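PDB 2B5W: glucose 1-dehydrogenase from Haloferax mediterranei, which catalyses the zinc-dependent oxidation of D-glucose and several other aldose sugars with NAD(+) or, preferably, NADP(+) as electron acceptor. Local coordinates for residues 80-85 with 138-143. The protein carries 1 engineered substitution. Sequence-based numbering, arbitrary orientation.
Sequences GDIVVP and IPRSQA
Ile82 overlaps Ile138 and Ala143 with its CG2 branch and Arg140 with CG1. CG2, set anti to the backbone N (the chi1 of -54° puts CG1 beside that N instead), reaches 3.7 Å from CG1 of Ile138 and also meets the methyl of Ala143, 3.9 Å from CG2 to CB. CG1 passes over the start of the 3-10 turn, 4.0 Å from CA of Arg140. Ile138 takes the less common position for CG1, between its own backbone N and carbonyl carbon (chi1 68°), which carries CD1 along to Val84, 3.8 Å from CG2; these two side chains cross at about a right angle. Val84 CG2 touches CG2 of Ile138 as well, so both of the isoleucine's branches bear on this one methyl.

A backbone bond accompanies the aliphatic contacts: Ile138 N donates to Ile82 O over 3.0 Å. Just past the end of strand 135-137, it continues the antiparallel pairing with strand 82-85, in which Val84 bonds to Val136. Arg140 folds back from the turn, its chain bent at chi3, and brings NH2 to 2.8 Å from Gly80 O; the approach is oblique and the N-H points poorly, so this bond is weak. The carboxylate of Asp81, whose OD2 accepts from the amide of Glu78, makes no contact with the guanidinium.

Phe309 and Thr313 of helix 306-318 pack against Val84 and Ile138, so that helix covers this part of the GroES-like catalytic domain. Val84 also lies about 5 Å, side chain to side chain, from Glu150, a residue known to bind the catalytic zinc and the substrate. The chemistry therefore implies a join made mainly by buried aliphatic branches and one backbone hydrogen bond, with the arginine's weak grip a minor addition on the exposed side.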
ATOM      1  N   GLY A  80     -14.401 -35.482  18.362  1.00 26.05           N
ATOM      2  CA  GLY A  80     -14.117 -34.657  19.510  1.00 25.02           C
ATOM      3  C   GLY A  80     -13.179 -33.474  19.280  1.00 19.26           C
ATOM      4  O   GLY A  80     -13.038 -32.652  20.213  1.00 24.59           O
ATOM      5  N   ASP A  81     -12.536 -33.349  18.112  1.00 22.51           N
ATOM      6  CA  ASP A  81     -11.670 -32.210  17.797  1.00 20.31           C
ATOM      7  C   ASP A  81     -12.490 -30.913  17.822  1.00 24.00           C
ATOM      8  O   ASP A  81     -13.644 -30.889  17.369  1.00 20.94           O
ATOM      9  CB  ASP A  81     -11.074 -32.286  16.419  1.00 25.09           C
ATOM     10  CG  ASP A  81      -9.970 -33.295  16.309  1.00 46.14           C
ATOM     11  OD1 ASP A  81      -9.602 -33.881  17.359  1.00 34.38           O
ATOM     12  OD2 ASP A  81      -9.440 -33.533  15.197  1.00 28.21           O
ATOM     13  N   ILE A  82     -11.896 -29.865  18.364  1.00 20.76           N
ATOM     14  CA  ILE A  82     -12.513 -28.529  18.348  1.00 17.96           C
ATOM     15  C   ILE A  82     -11.985 -27.815  17.121  1.00 18.75           C
ATOM     16  O   ILE A  82     -10.756 -27.660  16.922  1.00 18.36           O
ATOM     17  CB  ILE A  82     -12.180 -27.714  19.638  1.00 16.78           C
ATOM     18  CG1 ILE A  82     -12.544 -28.469  20.911  1.00 17.11           C
ATOM     19  CG2 ILE A  82     -12.901 -26.384  19.633  1.00 18.31           C
ATOM     20  CD1 ILE A  82     -13.939 -29.033  20.909  1.00 18.52           C
ATOM     21  N   VAL A  83     -12.911 -27.351  16.279  1.00 16.79           N
ATOM     22  CA  VAL A  83     -12.577 -26.730  15.019  1.00 14.90           C
ATOM     23  C   VAL A  83     -13.302 -25.414  14.763  1.00 18.75           C
ATOM     24  O   VAL A  83     -14.424 -25.215  15.241  1.00 17.63           O
ATOM     25  CB  VAL A  83     -12.878 -27.700  13.837  1.00 16.83           C
ATOM     26  CG1 VAL A  83     -11.955 -28.916  13.880  1.00 20.01           C
ATOM     27  CG2 VAL A  83     -14.334 -28.169  13.843  1.00 19.02           C
ATOM     28  N   VAL A  84     -12.637 -24.534  14.030  1.00 15.37           N
ATOM     29  CA  VAL A  84     -13.194 -23.313  13.503  1.00 15.82           C
ATOM     30  C   VAL A  84     -13.135 -23.390  11.981  1.00 20.54           C
ATOM     31  O   VAL A  84     -12.061 -23.588  11.404  1.00 17.06           O
ATOM     32  CB  VAL A  84     -12.376 -22.085  13.999  1.00 15.22           C
ATOM     33  CG1 VAL A  84     -12.815 -20.850  13.306  1.00 18.01           C
ATOM     34  CG2 VAL A  84     -12.496 -21.950  15.521  1.00 17.47           C
ATOM     35  N   PRO A  85     -14.257 -23.197  11.304  1.00 15.68           N
ATOM     36  CA  PRO A  85     -14.251 -23.194   9.832  1.00 17.61           C
ATOM     37  C   PRO A  85     -13.826 -21.853   9.250  1.00 17.39           C
ATOM     38  O   PRO A  85     -14.200 -20.777   9.769  1.00 15.88           O
ATOM     39  CB  PRO A  85     -15.743 -23.449   9.483  1.00 17.35           C
ATOM     40  CG  PRO A  85     -16.479 -22.802  10.615  1.00 16.02           C
ATOM     41  CD  PRO A  85     -15.618 -23.009  11.861  1.00 17.37           C
ATOM     42  N   ILE A 138      -8.284 -26.010  16.786  1.00 17.87           N
ATOM     43  CA  ILE A 138      -7.811 -25.023  17.756  1.00 15.56           C
ATOM     44  C   ILE A 138      -7.657 -25.729  19.095  1.00 16.69           C
ATOM     45  O   ILE A 138      -8.275 -26.777  19.366  1.00 17.94           O
ATOM     46  CB  ILE A 138      -8.779 -23.803  17.856  1.00 15.95           C
ATOM     47  CG1 ILE A 138     -10.118 -24.199  18.475  1.00 18.58           C
ATOM     48  CG2 ILE A 138      -8.967 -23.142  16.518  1.00 15.45           C
ATOM     49  CD1 ILE A 138     -10.985 -22.981  18.831  1.00 18.07           C
ATOM     50  N   PRO A 139      -6.907 -25.107  20.005  1.00 15.88           N
ATOM     51  CA  PRO A 139      -6.812 -25.696  21.349  1.00 19.03           C
ATOM     52  C   PRO A 139      -8.172 -25.928  22.013  1.00 18.72           C
ATOM     53  O   PRO A 139      -9.105 -25.107  21.897  1.00 16.97           O
ATOM     54  CB  PRO A 139      -5.961 -24.677  22.116  1.00 18.15           C
ATOM     55  CG  PRO A 139      -5.164 -24.001  21.069  1.00 18.75           C
ATOM     56  CD  PRO A 139      -6.134 -23.871  19.871  1.00 19.46           C
ATOM     57  N   ARG A 140      -8.318 -27.046  22.710  1.00 20.16           N
ATOM     58  CA  ARG A 140      -9.607 -27.371  23.350  1.00 21.69           C
ATOM     59  C   ARG A 140     -10.119 -26.269  24.247  1.00 19.83           C
ATOM     60  O   ARG A 140     -11.330 -26.033  24.366  1.00 22.38           O
ATOM     61  CB  ARG A 140      -9.535 -28.657  24.197  1.00 29.60           C
ATOM     62  CG  ARG A 140      -9.203 -29.861  23.431  1.00 45.74           C
ATOM     63  CD  ARG A 140      -9.368 -31.148  24.223  1.00 65.78           C
ATOM     64  NE  ARG A 140      -9.753 -32.249  23.342  1.00 92.90           N
ATOM     65  CZ  ARG A 140     -10.995 -32.494  22.931  1.00119.92           C
ATOM     66  NH1 ARG A 140     -12.026 -31.738  23.313  1.00 63.53           N
ATOM     67  NH2 ARG A 140     -11.204 -33.518  22.124  1.00101.65           N
ATOM     68  N   SER A 141      -9.218 -25.609  24.958  1.00 16.24           N
ATOM     69  CA  SER A 141      -9.571 -24.557  25.875  1.00 14.43           C
ATOM     70  C   SER A 141     -10.034 -23.246  25.226  1.00 15.40           C
ATOM     71  O   SER A 141     -10.492 -22.330  25.901  1.00 16.83           O
ATOM     72  CB  SER A 141      -8.456 -24.249  26.854  1.00 21.07           C
ATOM     73  OG  SER A 141      -7.211 -24.016  26.204  1.00 17.46           O
ATOM     74  N   GLN A 142      -9.871 -23.151  23.914  1.00 14.62           N
ATOM     75  CA  GLN A 142     -10.414 -22.031  23.138  1.00 15.53           C
ATOM     76  C   GLN A 142     -11.814 -22.308  22.630  1.00 14.60           C
ATOM     77  O   GLN A 142     -12.377 -21.503  21.904  1.00 16.34           O
ATOM     78  CB  GLN A 142      -9.439 -21.671  21.993  1.00 13.78           C
ATOM     79  CG  GLN A 142      -8.151 -21.059  22.591  1.00 15.46           C
ATOM     80  CD  GLN A 142      -7.071 -20.696  21.564  1.00 18.60           C
ATOM     81  OE1 GLN A 142      -7.323 -20.701  20.385  1.00 15.42           O
ATOM     82  NE2 GLN A 142      -5.868 -20.371  22.059  1.00 17.82           N
ATOM     83  N   ALA A 143     -12.410 -23.421  23.029  1.00 16.87           N
ATOM     84  CA  ALA A 143     -13.776 -23.703  22.598  1.00 14.26           C
ATOM     85  C   ALA A 143     -14.750 -22.647  23.080  1.00 14.82           C
ATOM     86  O   ALA A 143     -15.627 -22.273  22.306  1.00 16.84           O
ATOM     87  CB  ALA A 143     -14.225 -25.035  23.074  1.00 16.87           C
TER